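Local coordinates for beta-galactosidase/beta-glucuronidase (Faecalibacterium prausnitzii L2-6, PDB 6MVF), which binds flavin mononucleotide and belongs to glycoside hydrolase family 2, where it probably cleaves beta-linked sugars such as glucuronides, at residues A[285-290]-A[390-395]; A[299-304]-A[559-564]; A[332-337]-A[342-347]. All coordinates share one frame; numbering follows the deposited sequence.

How the contacts relate
All three contacts belong to the TIM barrel of this family 2 glycosidase. Contact 1 sets the hairpin ahead of the barrel against its fourth strand, contact 3 packs the second strand on the next helix, and contact 2 joins the loop after the first strand to a distant loop. Contact 3 lies between the others in space and is nested along the chain inside both: its centre is about 13 Å from that of contact 2, where Y337 OH and H302 ND1 probably share a hydrogen bond, and about 14 Å from that of contact 1. The centres of contacts 1 and 2 are about 24 Å apart. None is at an FMN site; the Y344 side chain is about 14 Å from the flavin.

Contact 1: residues A[285-290]-A[390-395]; sequences GGFSIN and SILFWG
A chi1 of 178° swings the F287 ring to the side of its carbonyl carbon and out toward L392 and F393, whose own CG atoms lie beside their backbone N. So placed, L392 brings CD1 to 3.5 Å from F287 CZ, the two side chains crossing at about a right angle. F393 brings the far end of its ring instead, with CZ standing 3.9 Å from F287 CE1. The psi of L392 (-25°) is far from extended, which probably helps two consecutive side chains reach the same ring. L392 CB in turn lies over one face of the F393 ring, offset toward its rim.

The setting is the N-terminal end of a TIM barrel. Strands 279-282 and 286-289 form a hairpin that leads into the first barrel strand, 292-300, and F287 reaches from it across the barrel's end to the fourth strand. V281 of the hairpin touches both phenylalanines, and W528 meets the ring of F393. Large apolar groups suit these buried places; the side chains of F287, L392 and F393 meet by apolar contact alone. The hairpin has a classic beta bulge, G285 and G286 both facing T282; at the positive phi of G286 (79°) a side chain would collide with the carbonyl O of G285, which explains the glycine just before F287.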
ATOM      1  N   GLY A 285      25.770  40.735   6.449  1.00 32.12           N
ATOM      2  CA  GLY A 285      25.915  39.465   5.769  1.00 31.70           C
ATOM      3  C   GLY A 285      24.633  38.717   5.469  1.00 33.00           C
ATOM      4  O   GLY A 285      24.606  37.904   4.547  1.00 34.49           O
ATOM      5  N   GLY A 286      23.565  38.965   6.223  1.00 33.38           N
ATOM      6  CA  GLY A 286      22.372  38.162   6.059  1.00 30.17           C
ATOM      7  C   GLY A 286      22.494  36.815   6.755  1.00 28.30           C
ATOM      8  O   GLY A 286      23.161  36.676   7.781  1.00 31.60           O
ATOM      9  N   PHE A 287      21.853  35.807   6.169  1.00 28.25           N
ATOM     10  CA  PHE A 287      21.744  34.480   6.764  1.00 29.06           C
ATOM     11  C   PHE A 287      22.781  33.521   6.178  1.00 30.62           C
ATOM     12  O   PHE A 287      23.016  33.505   4.966  1.00 31.35           O
ATOM     13  CB  PHE A 287      20.329  33.922   6.562  1.00 25.57           C
ATOM     14  CG  PHE A 287      20.139  32.543   7.095  1.00 27.18           C
ATOM     15  CD1 PHE A 287      19.834  32.343   8.421  1.00 28.57           C
ATOM     16  CD2 PHE A 287      20.270  31.441   6.264  1.00 30.57           C
ATOM     17  CE1 PHE A 287      19.666  31.073   8.908  1.00 29.46           C
ATOM     18  CE2 PHE A 287      20.102  30.171   6.743  1.00 26.51           C
ATOM     19  CZ  PHE A 287      19.805  29.985   8.070  1.00 26.92           C
ATOM     20  N   SER A 288      23.406  32.733   7.055  1.00 27.03           N
ATOM     21  CA  SER A 288      24.279  31.629   6.680  1.00 31.08           C
ATOM     22  C   SER A 288      23.844  30.394   7.439  1.00 30.64           C
ATOM     23  O   SER A 288      23.464  30.478   8.610  1.00 31.75           O
ATOM     24  CB  SER A 288      25.762  31.871   7.019  1.00 32.61           C
ATOM     25  OG  SER A 288      26.232  33.115   6.547  1.00 43.21           O
ATOM     26  N   ILE A 289      23.931  29.238   6.800  1.00 32.32           N
ATOM     27  CA  ILE A 289      23.723  27.985   7.508  1.00 32.65           C
ATOM     28  C   ILE A 289      24.896  27.071   7.189  1.00 31.69           C
ATOM     29  O   ILE A 289      25.316  26.978   6.029  1.00 29.50           O
ATOM     30  CB  ILE A 289      22.370  27.345   7.154  1.00 27.12           C
ATOM     31  CG1 ILE A 289      22.212  26.009   7.885  1.00 30.85           C
ATOM     32  CG2 ILE A 289      22.215  27.229   5.657  1.00 23.78           C
ATOM     33  CD1 ILE A 289      20.778  25.471   7.853  1.00 34.89           C
ATOM     34  N   ASN A 290      25.474  26.461   8.230  1.00 30.37           N
ATOM     35  CA  ASN A 290      26.614  25.552   8.077  1.00 32.40           C
ATOM     36  C   ASN A 290      27.758  26.218   7.322  1.00 34.77           C
ATOM     37  O   ASN A 290      28.430  25.581   6.508  1.00 30.78           O
ATOM     38  CB  ASN A 290      26.204  24.245   7.378  1.00 24.64           C
ATOM     39  CG  ASN A 290      25.184  23.442   8.187  1.00 31.76           C
ATOM     40  OD1 ASN A 290      25.253  23.400   9.418  1.00 28.41           O
ATOM     41  ND2 ASN A 290      24.222  22.820   7.499  1.00 30.17           N
ATOM     42  N   SER A 390      14.081  22.301  11.665  1.00 27.59           N
ATOM     43  CA  SER A 390      13.659  23.314  10.707  1.00 28.20           C
ATOM     44  C   SER A 390      13.413  24.656  11.393  1.00 26.20           C
ATOM     45  O   SER A 390      13.509  25.704  10.749  1.00 26.18           O
ATOM     46  CB  SER A 390      12.406  22.850   9.946  1.00 23.92           C
ATOM     47  OG  SER A 390      11.262  22.786  10.802  1.00 23.79           O
ATOM     48  N   ILE A 391      13.091  24.654  12.680  1.00 26.87           N
ATOM     49  CA  ILE A 391      12.787  25.904  13.373  1.00 33.74           C
ATOM     50  C   ILE A 391      14.096  26.606  13.710  1.00 25.92           C
ATOM     51  O   ILE A 391      14.914  26.085  14.475  1.00 30.33           O
ATOM     52  CB  ILE A 391      11.937  25.659  14.634  1.00 31.87           C
ATOM     53  CG1 ILE A 391      10.613  24.992  14.237  1.00 27.59           C
ATOM     54  CG2 ILE A 391      11.710  26.979  15.390  1.00 17.88           C
ATOM     55  CD1 ILE A 391       9.639  24.742  15.373  1.00 26.86           C
ATOM     56  N   LEU A 392      14.304  27.786  13.129  1.00 26.21           N
ATOM     57  CA  LEU A 392      15.501  28.575  13.411  1.00 31.24           C
ATOM     58  C   LEU A 392      15.227  29.852  14.202  1.00 29.97           C
ATOM     59  O   LEU A 392      16.104  30.311  14.935  1.00 30.14           O
ATOM     60  CB  LEU A 392      16.225  28.934  12.106  1.00 30.31           C
ATOM     61  CG  LEU A 392      16.515  27.817  11.098  1.00 26.93           C
ATOM     62  CD1 LEU A 392      17.495  28.332  10.072  1.00 29.79           C
ATOM     63  CD2 LEU A 392      17.042  26.559  11.770  1.00 25.03           C
ATOM     64  N   PHE A 393      14.016  30.398  14.122  1.00 27.10           N
ATOM     65  CA  PHE A 393      13.667  31.653  14.759  1.00 25.42           C
ATOM     66  C   PHE A 393      12.358  31.521  15.532  1.00 28.93           C
ATOM     67  O   PHE A 393      11.374  30.977  15.018  1.00 32.40           O
ATOM     68  CB  PHE A 393      13.551  32.743  13.701  1.00 23.91           C
ATOM     69  CG  PHE A 393      14.643  32.706  12.673  1.00 27.19           C
ATOM     70  CD1 PHE A 393      15.816  33.433  12.857  1.00 32.58           C
ATOM     71  CD2 PHE A 393      14.491  31.971  11.509  1.00 25.37           C
ATOM     72  CE1 PHE A 393      16.837  33.416  11.901  1.00 28.19           C
ATOM     73  CE2 PHE A 393      15.490  31.939  10.556  1.00 29.32           C
ATOM     74  CZ  PHE A 393      16.675  32.671  10.749  1.00 35.24           C
ATOM     75  N   TRP A 394      12.356  32.000  16.768  1.00 28.84           N
ATOM     76  CA  TRP A 394      11.143  32.170  17.555  1.00 27.28           C
ATOM     77  C   TRP A 394      10.708  33.625  17.437  1.00 27.93           C
ATOM     78  O   TRP A 394      11.502  34.530  17.702  1.00 26.56           O
ATOM     79  CB  TRP A 394      11.362  31.820  19.034  1.00 26.84           C
ATOM     80  CG  TRP A 394      11.871  30.432  19.373  1.00 30.13           C
ATOM     81  CD1 TRP A 394      13.034  30.123  20.042  1.00 28.73           C
ATOM     82  CD2 TRP A 394      11.224  29.177  19.103  1.00 24.79           C
ATOM     83  NE1 TRP A 394      13.154  28.765  20.190  1.00 25.07           N
ATOM     84  CE2 TRP A 394      12.062  28.154  19.626  1.00 31.99           C
ATOM     85  CE3 TRP A 394      10.029  28.817  18.466  1.00 24.10           C
ATOM     86  CZ2 TRP A 394      11.741  26.779  19.527  1.00 27.89           C
ATOM     87  CZ3 TRP A 394       9.702  27.446  18.363  1.00 28.84           C
ATOM     88  CH2 TRP A 394      10.563  26.444  18.897  1.00 28.69           C
ATOM     89  N   GLY A 395       9.455  33.849  17.052  1.00 34.28           N
ATOM     90  CA  GLY A 395       8.895  35.190  16.960  1.00 31.87           C
ATOM     91  C   GLY A 395       8.030  35.502  18.171  1.00 33.13           C
ATOM     92  O   GLY A 395       7.206  34.684  18.579  1.00 35.54           O
TER

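Contact 2: residues A[299-304]-A[559-564]; sequences VSRHQD and IDRKTR
R561 NH1 donates to I559 O at 3.0 Å within its own loop, and the same guanidinium lies against the carbonyl of D304, with R561 NH2 2.9 Å from D304 O. The bond to I559 O is bent (135° at the hydrogen) and arrives above the carbonyl plane, not along a lone pair. A bend at chi2 (55°) turns the long arginine chain toward segment 299-304. There H302 O lies at the guanidinium edge, near its plane, 4.0 Å from R561 NH2.

Arginine suits the place because it can meet several acceptors at once: its NE makes a salt bridge with D320 OD1, and F536 adds a cation-pi contact. R301 joins the same carboxylate through NH2 to D320 OD2, and the two arginines therefore approach to 4.5 Å between R301 NE and R561 NH2. D304 directs its own carboxylate elsewhere, OD2 accepting from G539 N and Y156 OH. The loop is shaped by an Asx turn, in which D560 OD1 accepts from K562 N at 2.9 Å, while D560 OD2 accepts from A266 N of a neighbouring subunit.

Through this contact the loop that follows the first TIM-barrel strand (R301 to D304) meets the loop before helix 566-575. D320 can offset only about one of the two positive charges, yet the closeness is probably tolerated because both arginines hold it and R561 also lies against D304 O and F536.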
ATOM      1  N   VAL A 299       8.027  32.423   2.104  1.00 25.25           N
ATOM      2  CA  VAL A 299       6.603  32.729   2.170  1.00 25.22           C
ATOM      3  C   VAL A 299       6.121  32.512   3.599  1.00 24.21           C
ATOM      4  O   VAL A 299       6.790  31.889   4.421  1.00 22.72           O
ATOM      5  CB  VAL A 299       5.783  31.856   1.169  1.00 22.13           C
ATOM      6  CG1 VAL A 299       6.310  31.997  -0.237  1.00 19.66           C
ATOM      7  CG2 VAL A 299       5.832  30.397   1.552  1.00 22.89           C
ATOM      8  N   SER A 300       4.945  33.045   3.892  1.00 30.32           N
ATOM      9  CA  SER A 300       4.189  32.706   5.086  1.00 25.56           C
ATOM     10  C   SER A 300       3.071  31.759   4.696  1.00 30.43           C
ATOM     11  O   SER A 300       2.711  31.655   3.520  1.00 28.01           O
ATOM     12  CB  SER A 300       3.624  33.960   5.750  1.00 25.27           C
ATOM     13  OG  SER A 300       4.686  34.786   6.227  1.00 32.39           O
ATOM     14  N   ARG A 301       2.523  31.062   5.696  1.00 32.77           N
ATOM     15  CA  ARG A 301       1.506  30.041   5.456  1.00 28.11           C
ATOM     16  C   ARG A 301       0.555  30.005   6.638  1.00 28.16           C
ATOM     17  O   ARG A 301       0.995  29.803   7.771  1.00 26.82           O
ATOM     18  CB  ARG A 301       2.165  28.666   5.246  1.00 31.87           C
ATOM     19  CG  ARG A 301       1.211  27.510   4.912  1.00 33.11           C
ATOM     20  CD  ARG A 301       1.073  26.508   6.063  1.00 28.70           C
ATOM     21  NE  ARG A 301       0.126  25.440   5.740  1.00 26.65           N
ATOM     22  CZ  ARG A 301      -0.241  24.464   6.575  1.00 30.94           C
ATOM     23  NH1 ARG A 301       0.253  24.403   7.810  1.00 30.70           N
ATOM     24  NH2 ARG A 301      -1.093  23.527   6.169  1.00 28.89           N
ATOM     25  N   HIS A 302      -0.738  30.207   6.378  1.00 33.23           N
ATOM     26  CA  HIS A 302      -1.791  29.999   7.366  1.00 30.87           C
ATOM     27  C   HIS A 302      -2.265  28.536   7.317  1.00 35.27           C
ATOM     28  O   HIS A 302      -1.917  27.788   6.397  1.00 31.56           O
ATOM     29  CB  HIS A 302      -2.940  30.971   7.113  1.00 31.85           C
ATOM     30  CG  HIS A 302      -2.898  32.194   7.970  1.00 31.11           C
ATOM     31  ND1 HIS A 302      -2.881  32.135   9.346  1.00 29.74           N
ATOM     32  CD2 HIS A 302      -2.894  33.509   7.648  1.00 30.25           C
ATOM     33  CE1 HIS A 302      -2.848  33.361   9.837  1.00 32.41           C
ATOM     34  NE2 HIS A 302      -2.865  34.215   8.827  1.00 36.49           N
ATOM     35  N   GLN A 303      -3.060  28.113   8.322  1.00 28.74           N
ATOM     36  CA  GLN A 303      -3.365  26.688   8.489  1.00 32.21           C
ATOM     37  C   GLN A 303      -4.797  26.290   8.068  1.00 34.59           C
ATOM     38  O   GLN A 303      -5.378  25.348   8.614  1.00 32.18           O
ATOM     39  CB  GLN A 303      -3.083  26.257   9.929  1.00 26.12           C
ATOM     40  CG  GLN A 303      -4.088  26.713  10.945  1.00 26.93           C
ATOM     41  CD  GLN A 303      -3.772  26.207  12.350  1.00 28.98           C
ATOM     42  OE1 GLN A 303      -2.950  25.315  12.532  1.00 26.22           O
ATOM     43  NE2 GLN A 303      -4.435  26.785  13.353  1.00 36.35           N
ATOM     44  N   ASP A 304      -5.364  26.936   7.056  1.00 26.92           N
ATOM     45  CA  ASP A 304      -6.734  26.648   6.673  1.00 28.53           C
ATOM     46  C   ASP A 304      -6.794  26.236   5.206  1.00 30.42           C
ATOM     47  O   ASP A 304      -5.824  26.373   4.461  1.00 29.33           O
ATOM     48  CB  ASP A 304      -7.660  27.849   6.964  1.00 31.39           C
ATOM     49  CG  ASP A 304      -7.268  29.136   6.202  1.00 32.34           C
ATOM     50  OD1 ASP A 304      -6.215  29.181   5.526  1.00 36.78           O
ATOM     51  OD2 ASP A 304      -8.037  30.117   6.287  1.00 29.11           O
ATOM     52  N   ILE A 559      -6.909  29.276  -2.379  1.00 33.32           N
ATOM     53  CA  ILE A 559      -7.175  28.713  -1.061  1.00 27.42           C
ATOM     54  C   ILE A 559      -7.508  27.221  -1.129  1.00 29.71           C
ATOM     55  O   ILE A 559      -7.373  26.502  -0.136  1.00 27.79           O
ATOM     56  CB  ILE A 559      -8.294  29.544  -0.411  1.00 25.08           C
ATOM     57  CG1 ILE A 559      -8.357  29.292   1.087  1.00 28.12           C
ATOM     58  CG2 ILE A 559      -9.619  29.282  -1.084  1.00 23.29           C
ATOM     59  CD1 ILE A 559      -9.511  29.984   1.752  1.00 31.69           C
ATOM     60  N   ASP A 560      -7.933  26.730  -2.282  1.00 35.26           N
ATOM     61  CA  ASP A 560      -8.172  25.315  -2.480  1.00 33.95           C
ATOM     62  C   ASP A 560      -6.910  24.581  -2.941  1.00 33.85           C
ATOM     63  O   ASP A 560      -6.978  23.395  -3.269  1.00 33.58           O
ATOM     64  CB  ASP A 560      -9.327  25.131  -3.479  1.00 29.77           C
ATOM     65  CG  ASP A 560      -9.077  25.830  -4.814  1.00 37.76           C
ATOM     66  OD1 ASP A 560      -7.890  26.069  -5.165  1.00 37.68           O
ATOM     67  OD2 ASP A 560     -10.072  26.150  -5.519  1.00 35.68           O
ATOM     68  N   ARG A 561      -5.769  25.273  -2.976  1.00 32.67           N
ATOM     69  CA  ARG A 561      -4.460  24.762  -3.383  1.00 30.95           C
ATOM     70  C   ARG A 561      -4.402  24.361  -4.844  1.00 29.40           C
ATOM     71  O   ARG A 561      -3.433  23.732  -5.254  1.00 36.50           O
ATOM     72  CB  ARG A 561      -4.003  23.577  -2.515  1.00 23.30           C
ATOM     73  CG  ARG A 561      -3.232  23.984  -1.256  1.00 31.76           C
ATOM     74  CD  ARG A 561      -4.020  24.980  -0.385  1.00 31.25           C
ATOM     75  NE  ARG A 561      -3.460  25.181   0.951  1.00 27.94           N
ATOM     76  CZ  ARG A 561      -3.901  26.097   1.813  1.00 30.56           C
ATOM     77  NH1 ARG A 561      -4.910  26.897   1.482  1.00 26.50           N
ATOM     78  NH2 ARG A 561      -3.333  26.221   3.011  1.00 28.16           N
ATOM     79  N   LYS A 562      -5.400  24.721  -5.648  1.00 29.51           N
ATOM     80  CA  LYS A 562      -5.490  24.229  -7.019  1.00 32.43           C
ATOM     81  C   LYS A 562      -4.824  25.135  -8.055  1.00 33.78           C
ATOM     82  O   LYS A 562      -4.257  24.629  -9.030  1.00 32.87           O
ATOM     83  CB  LYS A 562      -6.958  24.022  -7.403  1.00 30.50           C
ATOM     84  CG  LYS A 562      -7.607  22.853  -6.714  1.00 32.96           C
ATOM     85  CD  LYS A 562      -8.883  22.423  -7.424  1.00 36.47           C
ATOM     86  CE  LYS A 562      -9.395  21.128  -6.827  1.00 37.54           C
ATOM     87  NZ  LYS A 562      -8.309  20.110  -6.790  1.00 42.35           N
ATOM     88  N   THR A 563      -4.888  26.460  -7.888  1.00 35.55           N
ATOM     89  CA  THR A 563      -4.547  27.398  -8.953  1.00 28.78           C
ATOM     90  C   THR A 563      -3.389  28.283  -8.515  1.00 25.76           C
ATOM     91  O   THR A 563      -3.521  29.084  -7.583  1.00 29.71           O
ATOM     92  CB  THR A 563      -5.761  28.244  -9.364  1.00 28.37           C
ATOM     93  OG1 THR A 563      -6.817  27.385  -9.786  1.00 34.49           O
ATOM     94  CG2 THR A 563      -5.424  29.152 -10.528  1.00 27.75           C
ATOM     95  N   ARG A 564      -2.267  28.139  -9.207  1.00 25.81           N
ATOM     96  CA  ARG A 564      -1.108  28.988  -9.025  1.00 20.93           C
ATOM     97  C   ARG A 564      -1.312  30.287  -9.791  1.00 31.41           C
ATOM     98  O   ARG A 564      -1.492  30.275 -11.021  1.00 31.61           O
ATOM     99  CB  ARG A 564       0.135  28.263  -9.513  1.00 28.18           C
ATOM    100  CG  ARG A 564       0.473  27.026  -8.703  1.00 29.06           C
ATOM    101  CD  ARG A 564       1.230  26.010  -9.548  1.00 32.64           C
ATOM    102  NE  ARG A 564       1.673  24.871  -8.753  1.00 31.82           N
ATOM    103  CZ  ARG A 564       0.856  23.920  -8.300  1.00 46.45           C
ATOM    104  NH1 ARG A 564      -0.449  23.974  -8.575  1.00 39.21           N
ATOM    105  NH2 ARG A 564       1.342  22.923  -7.558  1.00 44.24           N
TER

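Contact 3: residues A[332-337]-A[342-347]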
ATOM      1  N   ILE A 332       9.960  29.341   5.520  1.00 22.74           N
ATOM      2  CA  ILE A 332       8.527  29.480   5.723  1.00 25.16           C
ATOM      3  C   ILE A 332       8.296  30.138   7.068  1.00 28.02           C
ATOM      4  O   ILE A 332       8.698  29.590   8.101  1.00 25.66           O
ATOM      5  CB  ILE A 332       7.782  28.144   5.684  1.00 24.68           C
ATOM      6  CG1 ILE A 332       7.824  27.520   4.295  1.00 26.23           C
ATOM      7  CG2 ILE A 332       6.336  28.381   6.134  1.00 28.75           C
ATOM      8  CD1 ILE A 332       7.370  26.055   4.284  1.00 22.55           C
ATOM      9  N   ARG A 333       7.616  31.287   7.063  1.00 27.03           N
ATOM     10  CA  ARG A 333       7.144  31.896   8.299  1.00 27.04           C
ATOM     11  C   ARG A 333       5.780  31.303   8.653  1.00 30.24           C
ATOM     12  O   ARG A 333       4.797  31.485   7.921  1.00 29.37           O
ATOM     13  CB  ARG A 333       7.064  33.416   8.178  1.00 27.83           C
ATOM     14  CG  ARG A 333       6.457  34.049   9.415  1.00 30.27           C
ATOM     15  CD  ARG A 333       6.348  35.549   9.301  1.00 40.40           C
ATOM     16  NE  ARG A 333       5.723  36.122  10.488  1.00 39.09           N
ATOM     17  CZ  ARG A 333       4.891  37.156  10.464  1.00 38.03           C
ATOM     18  NH1 ARG A 333       4.577  37.731   9.307  1.00 32.24           N
ATOM     19  NH2 ARG A 333       4.364  37.605  11.595  1.00 43.49           N
ATOM     20  N   LEU A 334       5.722  30.596   9.775  1.00 25.84           N
ATOM     21  CA  LEU A 334       4.511  29.882  10.174  1.00 28.46           C
ATOM     22  C   LEU A 334       3.664  30.762  11.099  1.00 34.11           C
ATOM     23  O   LEU A 334       3.512  30.520  12.298  1.00 32.45           O
ATOM     24  CB  LEU A 334       4.887  28.553  10.815  1.00 25.31           C
ATOM     25  CG  LEU A 334       5.177  27.571   9.686  1.00 29.89           C
ATOM     26  CD1 LEU A 334       5.523  26.202  10.212  1.00 24.72           C
ATOM     27  CD2 LEU A 334       3.974  27.511   8.729  1.00 28.24           C
ATOM     28  N   ALA A 335       3.090  31.800  10.502  1.00 29.86           N
ATOM     29  CA  ALA A 335       2.285  32.749  11.254  1.00 37.22           C
ATOM     30  C   ALA A 335       0.874  32.186  11.462  1.00 35.99           C
ATOM     31  O   ALA A 335       0.444  31.291  10.738  1.00 36.19           O
ATOM     32  CB  ALA A 335       2.255  34.090  10.511  1.00 35.01           C
ATOM     33  N   HIS A 336       0.149  32.688  12.474  1.00 35.00           N
ATOM     34  CA  HIS A 336       0.611  33.617  13.520  1.00 34.23           C
ATOM     35  C   HIS A 336       0.537  32.903  14.859  1.00 35.82           C
ATOM     36  O   HIS A 336       0.172  33.501  15.866  1.00 33.57           O
ATOM     37  CB  HIS A 336      -0.259  34.881  13.626  1.00 36.46           C
ATOM     38  CG  HIS A 336      -0.050  35.897  12.543  1.00 39.37           C
ATOM     39  ND1 HIS A 336       1.124  36.605  12.392  1.00 34.86           N
ATOM     40  CD2 HIS A 336      -0.897  36.368  11.593  1.00 40.50           C
ATOM     41  CE1 HIS A 336       1.004  37.447  11.379  1.00 29.75           C
ATOM     42  NE2 HIS A 336      -0.213  37.323  10.876  1.00 39.94           N
ATOM     43  N   TYR A 337       0.855  31.618  14.870  1.00 35.02           N
ATOM     44  CA  TYR A 337       0.541  30.761  16.007  1.00 32.15           C
ATOM     45  C   TYR A 337       1.347  29.483  15.830  1.00 28.89           C
ATOM     46  O   TYR A 337       2.092  29.330  14.859  1.00 33.65           O
ATOM     47  CB  TYR A 337      -0.964  30.493  16.082  1.00 25.68           C
ATOM     48  CG  TYR A 337      -1.548  30.338  14.703  1.00 27.65           C
ATOM     49  CD1 TYR A 337      -1.356  29.159  13.975  1.00 28.01           C
ATOM     50  CD2 TYR A 337      -2.256  31.370  14.111  1.00 29.07           C
ATOM     51  CE1 TYR A 337      -1.877  29.016  12.696  1.00 32.95           C
ATOM     52  CE2 TYR A 337      -2.776  31.242  12.824  1.00 32.00           C
ATOM     53  CZ  TYR A 337      -2.587  30.064  12.118  1.00 32.53           C
ATOM     54  OH  TYR A 337      -3.102  29.928  10.839  1.00 32.42           O
ATOM     55  N   ASP A 342       2.463  17.925  12.248  1.00 23.62           N
ATOM     56  CA  ASP A 342       2.608  17.482  10.865  1.00 25.95           C
ATOM     57  C   ASP A 342       3.351  18.508  10.018  1.00 30.27           C
ATOM     58  O   ASP A 342       4.239  18.142   9.229  1.00 25.94           O
ATOM     59  CB  ASP A 342       1.239  17.173  10.246  1.00 29.97           C
ATOM     60  CG  ASP A 342       0.566  15.933  10.858  1.00 39.19           C
ATOM     61  OD1 ASP A 342       1.245  15.147  11.574  1.00 36.41           O
ATOM     62  OD2 ASP A 342      -0.657  15.755  10.622  1.00 47.38           O
ATOM     63  N   PHE A 343       3.023  19.801  10.157  1.00 25.06           N
ATOM     64  CA  PHE A 343       3.689  20.727   9.245  1.00 21.20           C
ATOM     65  C   PHE A 343       5.138  20.965   9.647  1.00 21.02           C
ATOM     66  O   PHE A 343       5.997  21.102   8.769  1.00 24.25           O
ATOM     67  CB  PHE A 343       2.944  22.064   9.108  1.00 26.72           C
ATOM     68  CG  PHE A 343       3.402  22.871   7.906  1.00 27.60           C
ATOM     69  CD1 PHE A 343       2.798  22.699   6.660  1.00 28.09           C
ATOM     70  CD2 PHE A 343       4.481  23.743   7.996  1.00 22.92           C
ATOM     71  CE1 PHE A 343       3.237  23.403   5.534  1.00 23.87           C
ATOM     72  CE2 PHE A 343       4.919  24.457   6.866  1.00 28.94           C
ATOM     73  CZ  PHE A 343       4.296  24.278   5.636  1.00 23.19           C
ATOM     74  N   TYR A 344       5.439  21.008  10.954  1.00 21.95           N
ATOM     75  CA  TYR A 344       6.842  21.081  11.358  1.00 20.16           C
ATOM     76  C   TYR A 344       7.596  19.849  10.885  1.00 25.69           C
ATOM     77  O   TYR A 344       8.700  19.966  10.343  1.00 25.37           O
ATOM     78  CB  TYR A 344       6.988  21.252  12.869  1.00 23.60           C
ATOM     79  CG  TYR A 344       6.454  22.570  13.392  1.00 26.14           C
ATOM     80  CD1 TYR A 344       6.935  23.780  12.913  1.00 25.31           C
ATOM     81  CD2 TYR A 344       5.448  22.598  14.351  1.00 28.60           C
ATOM     82  CE1 TYR A 344       6.427  24.981  13.376  1.00 35.05           C
ATOM     83  CE2 TYR A 344       4.933  23.785  14.815  1.00 31.36           C
ATOM     84  CZ  TYR A 344       5.423  24.979  14.329  1.00 32.93           C
ATOM     85  OH  TYR A 344       4.903  26.161  14.798  1.00 27.13           O
ATOM     86  N   ASP A 345       6.990  18.665  11.029  1.00 25.56           N
ATOM     87  CA  ASP A 345       7.579  17.446  10.479  1.00 28.78           C
ATOM     88  C   ASP A 345       7.881  17.589   8.984  1.00 28.48           C
ATOM     89  O   ASP A 345       9.005  17.319   8.534  1.00 23.58           O
ATOM     90  CB  ASP A 345       6.642  16.263  10.724  1.00 28.00           C
ATOM     91  CG  ASP A 345       6.605  15.822  12.187  1.00 34.56           C
ATOM     92  OD1 ASP A 345       7.592  16.090  12.916  1.00 30.48           O
ATOM     93  OD2 ASP A 345       5.588  15.190  12.596  1.00 33.77           O
ATOM     94  N   ALA A 346       6.882  18.026   8.201  1.00 22.22           N
ATOM     95  CA  ALA A 346       7.095  18.274   6.778  1.00 23.95           C
ATOM     96  C   ALA A 346       8.226  19.267   6.521  1.00 26.78           C
ATOM     97  O   ALA A 346       8.957  19.128   5.534  1.00 29.04           O
ATOM     98  CB  ALA A 346       5.816  18.778   6.125  1.00 25.81           C
ATOM     99  N   CYS A 347       8.404  20.262   7.390  1.00 24.01           N
ATOM    100  CA  CYS A 347       9.508  21.205   7.203  1.00 25.13           C
ATOM    101  C   CYS A 347      10.865  20.571   7.505  1.00 28.22           C
ATOM    102  O   CYS A 347      11.841  20.801   6.777  1.00 27.26           O
ATOM    103  CB  CYS A 347       9.283  22.435   8.075  1.00 22.17           C
ATOM    104  SG  CYS A 347       7.965  23.438   7.411  1.00 26.11           S
TER
HETATM  105  O   HOH W   1       4.709  28.998  14.274  1.00 29.03           O
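L334 CD1 lies between two rings of the helix, 3.5 Å from F343 CD2 and equally far from Y344 CE1. This is the strand-helix interface of a beta-alpha-beta unit of the TIM barrel: strand 331-334 is followed by helix 341-350, and strand 353-357 completes the unit. Over 332-334 and 342-347 the axes run nearly antiparallel (164°) and are 11.5 Å apart at closest.

The tight part is apolar. A chi1 of -164° turns the F343 ring away from its own N and into the layer between helix and strand. I332 CD1 comes from the opposite direction to the ring's edge, 3.8 Å from F343 CZ, and also touches C347 SG. The L334 and F343 side chains cross obliquely, and L334 uses its second branch too, CD2 lying 3.7 Å from F343 CE2. Branched aliphatic residues suit the strand because L334 can set two methyls against F343 CD2 and CE2 while I332 CD1 reaches CZ. With an alanine here in place of F343, I332 CD1 would probably lose its main partner on the helix and both L334 methyls would be left beside a gap.

The other side is looser and polar. Y344 slides past L334 so that its hydroxyl ends near the chain turning away after the strand, where Y344 OH is hydrogen-bonded to H339 N. A water bridges Y344 OH and Y337 O: its hydrogen bond to Y344 OH is 2.9 Å long, and it donates to Y337 O at 2.7 Å.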